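Side-chain contacts in GAF domain/HD domain protein (Geobacter sulfurreducens, PDB 3EEA), which is of unknown function but forms the GAF domain of a longer protein that also carries an HD domain and may have phosphatase activity: residues Leu24-Lys27 against Trp33-Val36; Asp13-Ile18 against Pro48-Gly53; Cys108-Pro113 against Pro133-Ala138; Ile72-Ser77 against Leu85-Pro90. All coordinates share one frame; numbering follows the deposited sequence.

Contact 1: Leu24-Lys27 against Trp33-Val36; sequences LLRK and WIAV
In Arg26 and Ile34 the first torsion sets the side-chain branch that makes the contact beside the backbone N (chi1 -78° and -51°), and the two side chains slide past each other in opposite directions. Ile34 extends its CG1-CD1 arm from strand 33-39 toward helix 14-28. There CD1 meets the methylene flank of the arginine, 3.2 Å from Arg26 CG, a short approach. The same methyl, Ile34 CD1, also lies 3.7 Å from Leu25 CB, so it touches two successive helix residues, in directions roughly at a right angle. Beyond its methylenes the arginine bends at chi3 (65°), carrying the guanidinium over to the start of the strand. Arg26 NH1 comes to 3.4 Å from Trp33 CA, with the guanidinium plane set obliquely to that carbon; the nearby Trp33 N is itself a donor and offers it no hydrogen bond. Cutting Arg26 back to an alanine is likely to cost Ile34 CD1 its closest partner here and remove the guanidinium from beside Trp33. The CB of Trp33 points away from the helix, and its side chain comes within about 3 Å (nearest atoms) of the bound polyether. Leu25 packs further on Ile143 and Leu146 of helix 137-158, while Lys27 forms a salt bridge with Asp145 of the second subunit. With no hydrogen bond between them, helix and strand are joined here by shape: the arginine lays its hydrocarbon stem against a buried isoleucine and keeps its charge toward the margin.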
loop_
_atom_site.group_PDB
_atom_site.type_symbol
_atom_site.label_atom_id
_atom_site.label_comp_id
_atom_site.label_asym_id
_atom_site.label_seq_id
_atom_site.Cartn_x
_atom_site.Cartn_y
_atom_site.Cartn_z
ATOM N N LEU A 24 -5.160 -5.429 -1.654
ATOM C CA LEU A 24 -3.699 -5.325 -1.732
ATOM C C LEU A 24 -3.011 -6.317 -0.789
ATOM O O LEU A 24 -2.046 -6.978 -1.198
ATOM C CB LEU A 24 -3.234 -3.914 -1.422
ATOM C CG LEU A 24 -1.769 -3.624 -1.676
ATOM C CD1 LEU A 24 -1.414 -3.957 -3.126
ATOM C CD2 LEU A 24 -1.460 -2.179 -1.303
ATOM N N LEU A 25 -3.500 -6.427 0.450
ATOM C CA LEU A 25 -2.949 -7.407 1.396
ATOM C C LEU A 25 -3.049 -8.811 0.799
ATOM O O LEU A 25 -2.046 -9.548 0.855
ATOM C CB LEU A 25 -3.628 -7.391 2.741
ATOM C CG LEU A 25 -3.361 -6.125 3.538
ATOM C CD1 LEU A 25 -4.387 -6.101 4.699
ATOM C CD2 LEU A 25 -1.882 -6.060 4.000
ATOM N N ARG A 26 -4.210 -9.163 0.250
ATOM C CA ARG A 26 -4.359 -10.527 -0.315
ATOM C C ARG A 26 -3.410 -10.820 -1.493
ATOM O O ARG A 26 -3.019 -11.984 -1.732
ATOM C CB ARG A 26 -5.805 -10.836 -0.663
ATOM C CG ARG A 26 -6.557 -11.166 0.615
ATOM C CD ARG A 26 -8.013 -11.545 0.440
ATOM N NE ARG A 26 -8.268 -12.790 -0.297
ATOM C CZ ARG A 26 -8.194 -14.024 0.205
ATOM N NH1 ARG A 26 -7.835 -14.243 1.455
ATOM N NH2 ARG A 26 -8.471 -15.061 -0.563
ATOM N N LYS A 27 -3.112 -9.794 -2.264
ATOM C CA LYS A 27 -2.168 -9.893 -3.373
ATOM C C LYS A 27 -0.713 -9.955 -2.922
ATOM O O LYS A 27 0.152 -10.530 -3.630
ATOM C CB LYS A 27 -2.363 -8.731 -4.303
ATOM C CG LYS A 27 -3.652 -8.815 -5.096
ATOM C CD LYS A 27 -3.630 -7.721 -6.106
ATOM C CE LYS A 27 -4.956 -7.574 -6.764
ATOM N NZ LYS A 27 -4.762 -6.518 -7.780
ATOM N N TRP A 33 -8.246 -15.780 4.459
ATOM C CA TRP A 33 -9.181 -14.678 4.532
ATOM C C TRP A 33 -8.655 -13.544 5.410
ATOM O O TRP A 33 -7.624 -13.717 6.101
ATOM C CB TRP A 33 -10.518 -15.140 5.056
ATOM C CG TRP A 33 -10.559 -15.904 6.286
ATOM C CD1 TRP A 33 -10.925 -17.239 6.390
ATOM C CD2 TRP A 33 -10.471 -15.418 7.660
ATOM N NE1 TRP A 33 -10.950 -17.615 7.687
ATOM C CE2 TRP A 33 -10.685 -16.535 8.500
ATOM C CE3 TRP A 33 -10.138 -14.182 8.245
ATOM C CZ2 TRP A 33 -10.627 -16.455 9.897
ATOM C CZ3 TRP A 33 -10.076 -14.091 9.652
ATOM C CH2 TRP A 33 -10.298 -15.234 10.462
ATOM N N ILE A 34 -9.336 -12.410 5.288
ATOM C CA ILE A 34 -9.090 -11.158 6.003
ATOM C C ILE A 34 -10.416 -10.620 6.520
ATOM O O ILE A 34 -11.430 -10.651 5.811
ATOM C CB ILE A 34 -8.444 -10.069 5.085
ATOM C CG1 ILE A 34 -7.232 -10.671 4.384
ATOM C CG2 ILE A 34 -8.144 -8.790 5.902
ATOM C CD1 ILE A 34 -6.385 -9.705 3.492
ATOM N N ALA A 35 -10.433 -10.215 7.784
ATOM C CA ALA A 35 -11.615 -9.695 8.429
ATOM C C ALA A 35 -11.264 -8.366 9.113
ATOM O O ALA A 35 -10.379 -8.347 9.975
ATOM C CB ALA A 35 -12.143 -10.704 9.449
ATOM N N VAL A 36 -11.944 -7.277 8.737
ATOM C CA VAL A 36 -11.636 -5.960 9.223
ATOM C C VAL A 36 -12.772 -5.478 10.084
ATOM O O VAL A 36 -13.932 -5.621 9.698
ATOM C CB VAL A 36 -11.399 -4.926 8.049
ATOM C CG1 VAL A 36 -11.039 -3.528 8.659
ATOM C CG2 VAL A 36 -10.365 -5.475 7.077
#

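Contact 2: Asp13-Ile18 against Pro48-Gly53; sequences DVDEVI and PARSTG
Charge pairing between Asp15 and Arg50 dominates this contact and shows how a helix can be tied to the strand that is outermost in this chain's sheet. Arg50 grips the carboxylate side-on with two nitrogens, one for each oxygen. Its NE donates to Asp15 OD1 at 2.9 Å, and that oxygen lies close to the guanidinium plane, met on its syn side. Arg50 NH2 donates to the syn lone pair of Asp15 OD2 at 2.7 Å, though OD2 is tilted from the guanidinium plane. The two planes are 34° apart, so the salt bridge is twisted as well as bidentate. Having both NE and NH2 engaged should hold the orientation of the guanidinium at the end of the side chain.

Apolar contact is made nearer the backbone of Arg50. Ile18 CG2 rests 3.8 Å from Arg50 CB, its branch sliding past the base of the arginine in the opposite sense.

Hydrogen bonding within the helix start forms a third group. Asp13 is the N-cap, its OD1 accepting from Glu16 N at 3.2 Å and met from well above the carboxylate plane. This fixes the first turn, on which Asp15 is carried.

The axes of 14-18 and 48-52 approach to 9.0 Å at their closest, with an angle of 32° between their directions. Ala49 and Arg50 both face Val36 in a classic beta bulge, which belongs to the pairing of strand 46-52 with strand 33-39. Ile18 also touches Val36 and Phe38 of that neighbouring strand, while Val14 and Val17 pack against Val154 and Met157 of helix 137-158.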
loop_
_atom_site.group_PDB
_atom_site.type_symbol
_atom_site.label_atom_id
_atom_site.label_comp_id
_atom_site.label_asym_id
_atom_site.label_seq_id
_atom_site.Cartn_x
_atom_site.Cartn_y
_atom_site.Cartn_z
ATOM N N ASP A 13 -14.928 8.158 2.012
ATOM C CA ASP A 13 -15.506 6.831 1.868
ATOM C C ASP A 13 -14.559 5.777 2.454
ATOM O O ASP A 13 -13.688 5.195 1.791
ATOM C CB ASP A 13 -15.841 6.547 0.403
ATOM C CG ASP A 13 -16.654 5.271 0.223
ATOM O OD1 ASP A 13 -16.576 4.381 1.100
ATOM O OD2 ASP A 13 -17.315 5.166 -0.832
ATOM N N VAL A 14 -14.739 5.560 3.731
ATOM C CA VAL A 14 -13.904 4.621 4.477
ATOM C C VAL A 14 -13.997 3.181 3.935
ATOM O O VAL A 14 -13.016 2.437 3.979
ATOM C CB VAL A 14 -14.236 4.671 6.004
ATOM C CG1 VAL A 14 -13.684 5.947 6.658
ATOM C CG2 VAL A 14 -15.720 4.586 6.238
ATOM N N ASP A 15 -15.164 2.772 3.442
ATOM C CA ASP A 15 -15.309 1.397 2.951
ATOM C C ASP A 15 -14.492 1.153 1.688
ATOM O O ASP A 15 -13.960 0.071 1.516
ATOM C CB ASP A 15 -16.784 0.971 2.787
ATOM C CG ASP A 15 -16.933 -0.524 2.493
ATOM O OD1 ASP A 15 -16.309 -1.380 3.183
ATOM O OD2 ASP A 15 -17.634 -0.857 1.520
ATOM N N GLU A 16 -14.352 2.135 0.802
ATOM C CA GLU A 16 -13.493 1.921 -0.377
ATOM C C GLU A 16 -12.010 1.796 0.050
ATOM O O GLU A 16 -11.287 1.070 -0.583
ATOM C CB GLU A 16 -13.573 3.017 -1.426
ATOM C CG GLU A 16 -14.875 3.095 -2.174
ATOM C CD GLU A 16 -15.032 2.015 -3.226
ATOM O OE1 GLU A 16 -14.020 1.533 -3.814
ATOM O OE2 GLU A 16 -16.193 1.700 -3.498
ATOM N N VAL A 17 -11.594 2.544 1.064
ATOM C CA VAL A 17 -10.236 2.443 1.624
ATOM C C VAL A 17 -10.013 0.993 2.151
ATOM O O VAL A 17 -8.983 0.358 1.858
ATOM C CB VAL A 17 -9.976 3.501 2.706
ATOM C CG1 VAL A 17 -8.583 3.316 3.370
ATOM C CG2 VAL A 17 -10.059 4.970 2.098
ATOM N N ILE A 18 -10.990 0.470 2.889
ATOM C CA ILE A 18 -10.874 -0.898 3.468
ATOM C C ILE A 18 -10.911 -2.005 2.398
ATOM O O ILE A 18 -10.179 -2.983 2.483
ATOM C CB ILE A 18 -11.955 -1.140 4.584
ATOM C CG1 ILE A 18 -11.678 -0.219 5.771
ATOM C CG2 ILE A 18 -11.974 -2.634 4.964
ATOM C CD1 ILE A 18 -10.285 -0.178 6.230
ATOM N N PRO A 48 -17.889 -5.382 12.924
ATOM C CA PRO A 48 -17.412 -5.923 11.625
ATOM C C PRO A 48 -17.571 -4.889 10.531
ATOM O O PRO A 48 -18.602 -4.190 10.477
ATOM C CB PRO A 48 -18.262 -7.168 11.385
ATOM C CG PRO A 48 -19.243 -7.185 12.493
ATOM C CD PRO A 48 -18.978 -6.166 13.510
ATOM N N ALA A 49 -16.518 -4.706 9.734
ATOM C CA ALA A 49 -16.529 -3.662 8.666
ATOM C C ALA A 49 -16.578 -4.324 7.287
ATOM O O ALA A 49 -17.494 -4.099 6.529
ATOM C CB ALA A 49 -15.313 -2.762 8.790
ATOM N N ARG A 50 -15.615 -5.182 7.002
ATOM C CA ARG A 50 -15.532 -5.921 5.769
ATOM C C ARG A 50 -14.676 -7.171 5.895
ATOM O O ARG A 50 -13.635 -7.157 6.552
ATOM C CB ARG A 50 -14.931 -5.030 4.707
ATOM C CG ARG A 50 -14.825 -5.748 3.392
ATOM C CD ARG A 50 -14.572 -4.755 2.275
ATOM N NE ARG A 50 -15.767 -3.965 2.013
ATOM C CZ ARG A 50 -16.613 -4.219 1.025
ATOM N NH1 ARG A 50 -16.396 -5.257 0.228
ATOM N NH2 ARG A 50 -17.685 -3.458 0.843
ATOM N N SER A 51 -15.099 -8.252 5.247
ATOM C CA SER A 51 -14.286 -9.466 5.122
ATOM C C SER A 51 -14.031 -9.782 3.679
ATOM O O SER A 51 -14.834 -9.416 2.820
ATOM C CB SER A 51 -15.025 -10.660 5.758
ATOM O OG SER A 51 -16.230 -11.034 5.082
ATOM N N THR A 52 -12.998 -10.570 3.418
ATOM C CA THR A 52 -12.671 -11.042 2.103
ATOM C C THR A 52 -12.153 -12.450 2.238
ATOM O O THR A 52 -11.241 -12.738 3.030
ATOM C CB THR A 52 -11.564 -10.169 1.459
ATOM O OG1 THR A 52 -11.813 -8.784 1.778
ATOM C CG2 THR A 52 -11.513 -10.396 -0.011
ATOM N N GLY A 53 -12.715 -13.345 1.433
ATOM C CA GLY A 53 -12.343 -14.736 1.444
ATOM C C GLY A 53 -12.973 -15.675 2.444
ATOM O O GLY A 53 -12.551 -16.822 2.538
#

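Contact 3: Cys108-Pro113 against Pro133-Ala138; sequences CVLAVP and PPFSDA
Phe135 enters between Cys108 and Leu110, two residues that project from the same side of strand 107-116. Ring atom Phe135 CD2 is touched from two directions, by Leu110 CB at 3.8 Å and by Cys108 SG at 3.9 Å. The sulfur sits 5.0 Å from the ring centroid and 63° off the normal, an oblique Cys sulfur-aromatic contact. The carbonyl Cys108 O lies at the ring edge near its plane, 3.9 Å from Phe135 CE2. Over one face, offset toward the rim, comes Leu110 CD2, a placement to which the first torsion contributes, with CG opposite the backbone N (chi1 173°). Cys108 SG also reaches Pro134 CA at 3.8 Å, so the proline and the ring share the sulfur.

Further out, Arg128 makes a cation-pi contact with Phe135 and donates NH1 to Pro133 O, while Met86 packs against all four touching residues. Ser136, the N-cap of helix 137-158, caps a backbone N of its first turn, and Ser136 N donates to Glu139 OE1, consistent with a capping box. The whole is the junction at which the long C-terminal helix of a GAF domain is led onto its antiparallel sheet.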
loop_
_atom_site.group_PDB
_atom_site.type_symbol
_atom_site.label_atom_id
_atom_site.label_comp_id
_atom_site.label_asym_id
_atom_site.label_seq_id
_atom_site.Cartn_x
_atom_site.Cartn_y
_atom_site.Cartn_z
ATOM N N CYS A 108 -3.931 -20.370 11.483
ATOM C CA CYS A 108 -2.950 -19.492 12.092
ATOM C C CYS A 108 -3.594 -18.094 11.954
ATOM O O CYS A 108 -3.993 -17.742 10.839
ATOM C CB CYS A 108 -1.639 -19.567 11.294
ATOM S SG CYS A 108 -0.462 -18.273 11.782
ATOM N N VAL A 109 -3.712 -17.327 13.046
ATOM C CA VAL A 109 -4.406 -16.002 12.987
ATOM C C VAL A 109 -3.523 -14.862 13.462
ATOM O O VAL A 109 -2.938 -14.905 14.545
ATOM C CB VAL A 109 -5.753 -15.976 13.722
ATOM C CG1 VAL A 109 -6.400 -14.559 13.592
ATOM C CG2 VAL A 109 -6.694 -17.115 13.215
ATOM N N LEU A 110 -3.362 -13.880 12.579
ATOM C CA LEU A 110 -2.621 -12.707 12.880
ATOM C C LEU A 110 -3.616 -11.565 13.139
ATOM O O LEU A 110 -4.482 -11.307 12.305
ATOM C CB LEU A 110 -1.699 -12.369 11.735
ATOM C CG LEU A 110 -0.944 -11.070 11.808
ATOM C CD1 LEU A 110 0.152 -11.116 12.884
ATOM C CD2 LEU A 110 -0.342 -10.739 10.419
ATOM N N ALA A 111 -3.470 -10.910 14.280
ATOM C CA ALA A 111 -4.331 -9.783 14.705
ATOM C C ALA A 111 -3.502 -8.495 14.705
ATOM O O ALA A 111 -2.569 -8.360 15.498
ATOM C CB ALA A 111 -4.853 -10.068 16.099
ATOM N N VAL A 112 -3.831 -7.564 13.824
ATOM C CA VAL A 112 -3.087 -6.330 13.668
ATOM C C VAL A 112 -4.000 -5.136 13.986
ATOM O O VAL A 112 -4.995 -4.872 13.273
ATOM C CB VAL A 112 -2.498 -6.173 12.274
ATOM C CG1 VAL A 112 -1.719 -4.861 12.181
ATOM C CG2 VAL A 112 -1.581 -7.370 11.942
ATOM N N PRO A 113 -3.656 -4.386 15.048
ATOM C CA PRO A 113 -4.518 -3.254 15.394
ATOM C C PRO A 113 -4.315 -2.151 14.396
ATOM O O PRO A 113 -3.195 -1.995 13.892
ATOM C CB PRO A 113 -4.020 -2.789 16.763
ATOM C CG PRO A 113 -2.676 -3.330 16.912
ATOM C CD PRO A 113 -2.587 -4.610 16.042
ATOM N N PRO A 133 3.067 -22.478 6.604
ATOM C CA PRO A 133 3.915 -21.808 7.598
ATOM C C PRO A 133 3.175 -20.626 8.186
ATOM O O PRO A 133 2.354 -20.029 7.481
ATOM C CB PRO A 133 5.091 -21.295 6.775
ATOM C CG PRO A 133 5.079 -22.114 5.514
ATOM C CD PRO A 133 3.655 -22.439 5.251
ATOM N N PRO A 134 3.409 -20.329 9.467
ATOM C CA PRO A 134 2.831 -19.119 10.057
ATOM C C PRO A 134 3.299 -17.848 9.332
ATOM O O PRO A 134 4.320 -17.860 8.602
ATOM C CB PRO A 134 3.340 -19.131 11.514
ATOM C CG PRO A 134 4.458 -20.083 11.539
ATOM C CD PRO A 134 4.324 -21.030 10.388
ATOM N N PHE A 135 2.565 -16.756 9.509
ATOM C CA PHE A 135 3.024 -15.482 8.977
ATOM C C PHE A 135 4.424 -15.178 9.532
ATOM O O PHE A 135 4.645 -15.247 10.754
ATOM C CB PHE A 135 2.056 -14.363 9.305
ATOM C CG PHE A 135 0.657 -14.559 8.736
ATOM C CD1 PHE A 135 0.362 -14.245 7.427
ATOM C CD2 PHE A 135 -0.339 -15.086 9.527
ATOM C CE1 PHE A 135 -0.918 -14.422 6.940
ATOM C CE2 PHE A 135 -1.625 -15.283 9.043
ATOM C CZ PHE A 135 -1.918 -14.932 7.760
ATOM N N SER A 136 5.343 -14.880 8.629
ATOM C CA SER A 136 6.767 -14.546 8.944
ATOM C C SER A 136 6.912 -13.084 9.400
ATOM O O SER A 136 6.012 -12.240 9.207
ATOM C CB SER A 136 7.628 -14.784 7.722
ATOM O OG SER A 136 7.377 -13.862 6.644
ATOM N N ASP A 137 8.064 -12.763 9.986
ATOM C CA ASP A 137 8.365 -11.382 10.325
ATOM C C ASP A 137 8.328 -10.519 9.057
ATOM O O ASP A 137 7.890 -9.374 9.124
ATOM C CB ASP A 137 9.745 -11.249 10.941
ATOM C CG ASP A 137 9.801 -11.750 12.406
ATOM O OD1 ASP A 137 8.866 -12.440 12.887
ATOM O OD2 ASP A 137 10.852 -11.471 13.023
ATOM N N ALA A 138 8.858 -11.017 7.942
ATOM C CA ALA A 138 8.845 -10.251 6.689
ATOM C C ALA A 138 7.423 -9.918 6.191
ATOM O O ALA A 138 7.130 -8.754 5.799
ATOM C CB ALA A 138 9.594 -10.988 5.586
#

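Contact 4: Ile72-Ser77 against Leu85-Pro90; sequences IPLLKS and LMLTDP
Between Leu74 and the pair Leu85 and Leu87 no ring or charged plane takes part; the one flat group touched is a peptide, whose carbonyl Leu74 O lies 3.5 Å from Leu85 CD1. Everything else across the contact is aliphatic. It is a helix-on-sheet contact of the GAF fold: helix 73-81 packs on the short outermost strand 85-87, and their segment axes approach to 10.1 Å, with 159° between their directions, so they run nearly antiparallel.

Leu74 and Leu87 reach toward each other tip to tip. Leu74 CD2 meets Leu87 CD1 at 3.9 Å, and Leu74 CD1 comes equally near Leu87 CG, so the two branched ends interlock through several carbons. Leu87 presents its CG and CD1 there with CG beside the backbone N (chi1 -73°). With an alanine in place of Leu87, the end of Leu74 would probably lose this partner and a gap would open between helix and strand. Leu87 also touches Leu96, while Leu74 approaches the bound polyether, a molecule probably left from crystallisation; both leucines, Leu74 and Leu96, line its pocket.

The helix begins at its N-cap residue, Ile72, whose carbonyl accepts from both Leu75 N and Lys76 N. This sets the first turn from which Leu74 points to the strand. The CB of Met86, between the two strand leucines, points away from the helix. One turn along the helix, Ser77 directs its hydroxyl back to Pro73 O in a weak hydrogen bond, and its CB touches the same methyl that meets the peptide, Leu85 CD1, at 3.9 Å.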
loop_
_atom_site.group_PDB
_atom_site.type_symbol
_atom_site.label_atom_id
_atom_site.label_comp_id
_atom_site.label_asym_id
_atom_site.label_seq_id
_atom_site.Cartn_x
_atom_site.Cartn_y
_atom_site.Cartn_z
ATOM N N ILE A 72 -12.928 -11.388 25.275
ATOM C CA ILE A 72 -11.942 -12.064 24.478
ATOM C C ILE A 72 -10.563 -11.576 24.896
ATOM O O ILE A 72 -10.096 -10.531 24.412
ATOM C CB ILE A 72 -12.175 -11.804 22.948
ATOM C CG1 ILE A 72 -13.597 -12.145 22.579
ATOM C CG2 ILE A 72 -11.197 -12.675 22.128
ATOM C CD1 ILE A 72 -14.002 -11.718 21.169
ATOM N N PRO A 73 -9.879 -12.325 25.782
ATOM C CA PRO A 73 -8.577 -11.839 26.292
ATOM C C PRO A 73 -7.526 -11.427 25.247
ATOM O O PRO A 73 -6.817 -10.436 25.457
ATOM C CB PRO A 73 -8.071 -13.001 27.156
ATOM C CG PRO A 73 -9.325 -13.663 27.680
ATOM C CD PRO A 73 -10.340 -13.529 26.504
ATOM N N LEU A 74 -7.420 -12.145 24.127
ATOM C CA LEU A 74 -6.480 -11.756 23.056
ATOM C C LEU A 74 -6.696 -10.317 22.599
ATOM O O LEU A 74 -5.723 -9.563 22.299
ATOM C CB LEU A 74 -6.641 -12.665 21.833
ATOM C CG LEU A 74 -5.594 -12.556 20.715
ATOM C CD1 LEU A 74 -4.333 -13.303 21.095
ATOM C CD2 LEU A 74 -6.138 -13.076 19.380
ATOM N N LEU A 75 -7.970 -9.951 22.518
ATOM C CA LEU A 75 -8.377 -8.670 21.996
ATOM C C LEU A 75 -8.142 -7.620 23.015
ATOM O O LEU A 75 -7.772 -6.488 22.681
ATOM C CB LEU A 75 -9.856 -8.698 21.643
ATOM C CG LEU A 75 -10.333 -7.748 20.558
ATOM C CD1 LEU A 75 -9.454 -7.834 19.300
ATOM C CD2 LEU A 75 -11.810 -8.009 20.241
ATOM N N LYS A 76 -8.378 -7.954 24.276
ATOM C CA LYS A 76 -8.075 -6.994 25.320
ATOM C C LYS A 76 -6.578 -6.699 25.342
ATOM O O LYS A 76 -6.181 -5.562 25.533
ATOM C CB LYS A 76 -8.558 -7.456 26.682
ATOM C CG LYS A 76 -8.343 -6.427 27.758
ATOM C CD LYS A 76 -9.087 -6.797 29.023
ATOM C CE LYS A 76 -8.474 -6.108 30.199
ATOM N NZ LYS A 76 -7.244 -6.839 30.699
ATOM N N SER A 77 -5.752 -7.730 25.178
ATOM C CA SER A 77 -4.287 -7.552 25.118
ATOM C C SER A 77 -3.844 -6.736 23.941
ATOM O O SER A 77 -2.981 -5.821 24.072
ATOM C CB SER A 77 -3.581 -8.919 25.077
ATOM O OG SER A 77 -3.812 -9.549 26.352
ATOM N N LEU A 85 -0.646 -9.359 17.503
ATOM C CA LEU A 85 -0.462 -10.671 18.154
ATOM C C LEU A 85 -0.735 -11.746 17.106
ATOM O O LEU A 85 -1.528 -11.522 16.204
ATOM C CB LEU A 85 -1.433 -10.813 19.338
ATOM C CG LEU A 85 -1.148 -9.826 20.464
ATOM C CD1 LEU A 85 -2.264 -9.789 21.545
ATOM C CD2 LEU A 85 0.256 -10.122 21.086
ATOM N N MET A 86 -0.077 -12.898 17.205
ATOM C CA MET A 86 -0.387 -14.038 16.316
ATOM C C MET A 86 -0.677 -15.302 17.126
ATOM O O MET A 86 0.081 -15.624 18.031
ATOM C CB MET A 86 0.776 -14.296 15.358
ATOM C CG MET A 86 0.546 -15.467 14.335
ATOM S SD MET A 86 1.837 -15.545 13.065
ATOM C CE MET A 86 3.238 -16.181 14.061
ATOM N N LEU A 87 -1.759 -16.002 16.803
ATOM C CA LEU A 87 -2.026 -17.307 17.386
ATOM C C LEU A 87 -1.776 -18.368 16.363
ATOM O O LEU A 87 -2.461 -18.398 15.329
ATOM C CB LEU A 87 -3.471 -17.408 17.813
ATOM C CG LEU A 87 -3.857 -16.625 19.033
ATOM C CD1 LEU A 87 -5.319 -16.868 19.304
ATOM C CD2 LEU A 87 -2.978 -17.038 20.249
ATOM N N THR A 88 -0.820 -19.249 16.652
ATOM C CA THR A 88 -0.500 -20.315 15.724
ATOM C C THR A 88 -1.295 -21.585 16.030
ATOM O O THR A 88 -1.302 -22.494 15.215
ATOM C CB THR A 88 1.025 -20.600 15.661
ATOM O OG1 THR A 88 1.486 -21.013 16.940
ATOM C CG2 THR A 88 1.792 -19.333 15.212
ATOM N N ASP A 89 -1.984 -21.621 17.172
ATOM C CA ASP A 89 -2.814 -22.758 17.566
ATOM C C ASP A 89 -4.062 -22.251 18.320
ATOM O O ASP A 89 -4.194 -22.418 19.543
ATOM C CB ASP A 89 -1.984 -23.724 18.428
ATOM C CG ASP A 89 -2.628 -25.107 18.580
ATOM O OD1 ASP A 89 -3.684 -25.404 17.966
ATOM O OD2 ASP A 89 -2.061 -25.918 19.343
ATOM N N PRO A 90 -4.982 -21.604 17.590
ATOM C CA PRO A 90 -6.138 -21.016 18.256
ATOM C C PRO A 90 -7.023 -22.048 18.943
ATOM O O PRO A 90 -7.538 -21.777 20.028
ATOM C CB PRO A 90 -6.897 -20.309 17.116
ATOM C CG PRO A 90 -5.922 -20.180 16.007
ATOM C CD PRO A 90 -4.981 -21.338 16.141
#

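In the fold
The four contacts illustrate how one antiparallel sheet is covered on both faces. Contacts 1 and 3 are buried and rely on apolar fit, with an arginine stem in contact 1 and a sulfur-aromatic pair in contact 3. Contact 2, partly buried, adds a bidentate salt bridge at the sheet margin; contact 4, also partly buried, is apolar, with no hydrogen bond across its segments. Contacts 1 and 2 share helix 14-28 and adjoin through hydrogen-bonded strands 33-39 and 46-52. Contacts 3 and 4 meet likewise through strands 107-116 and 85-87, yet from opposite faces. Contacts 2 and 4, on the two outermost strands, have centres about 22 Å apart.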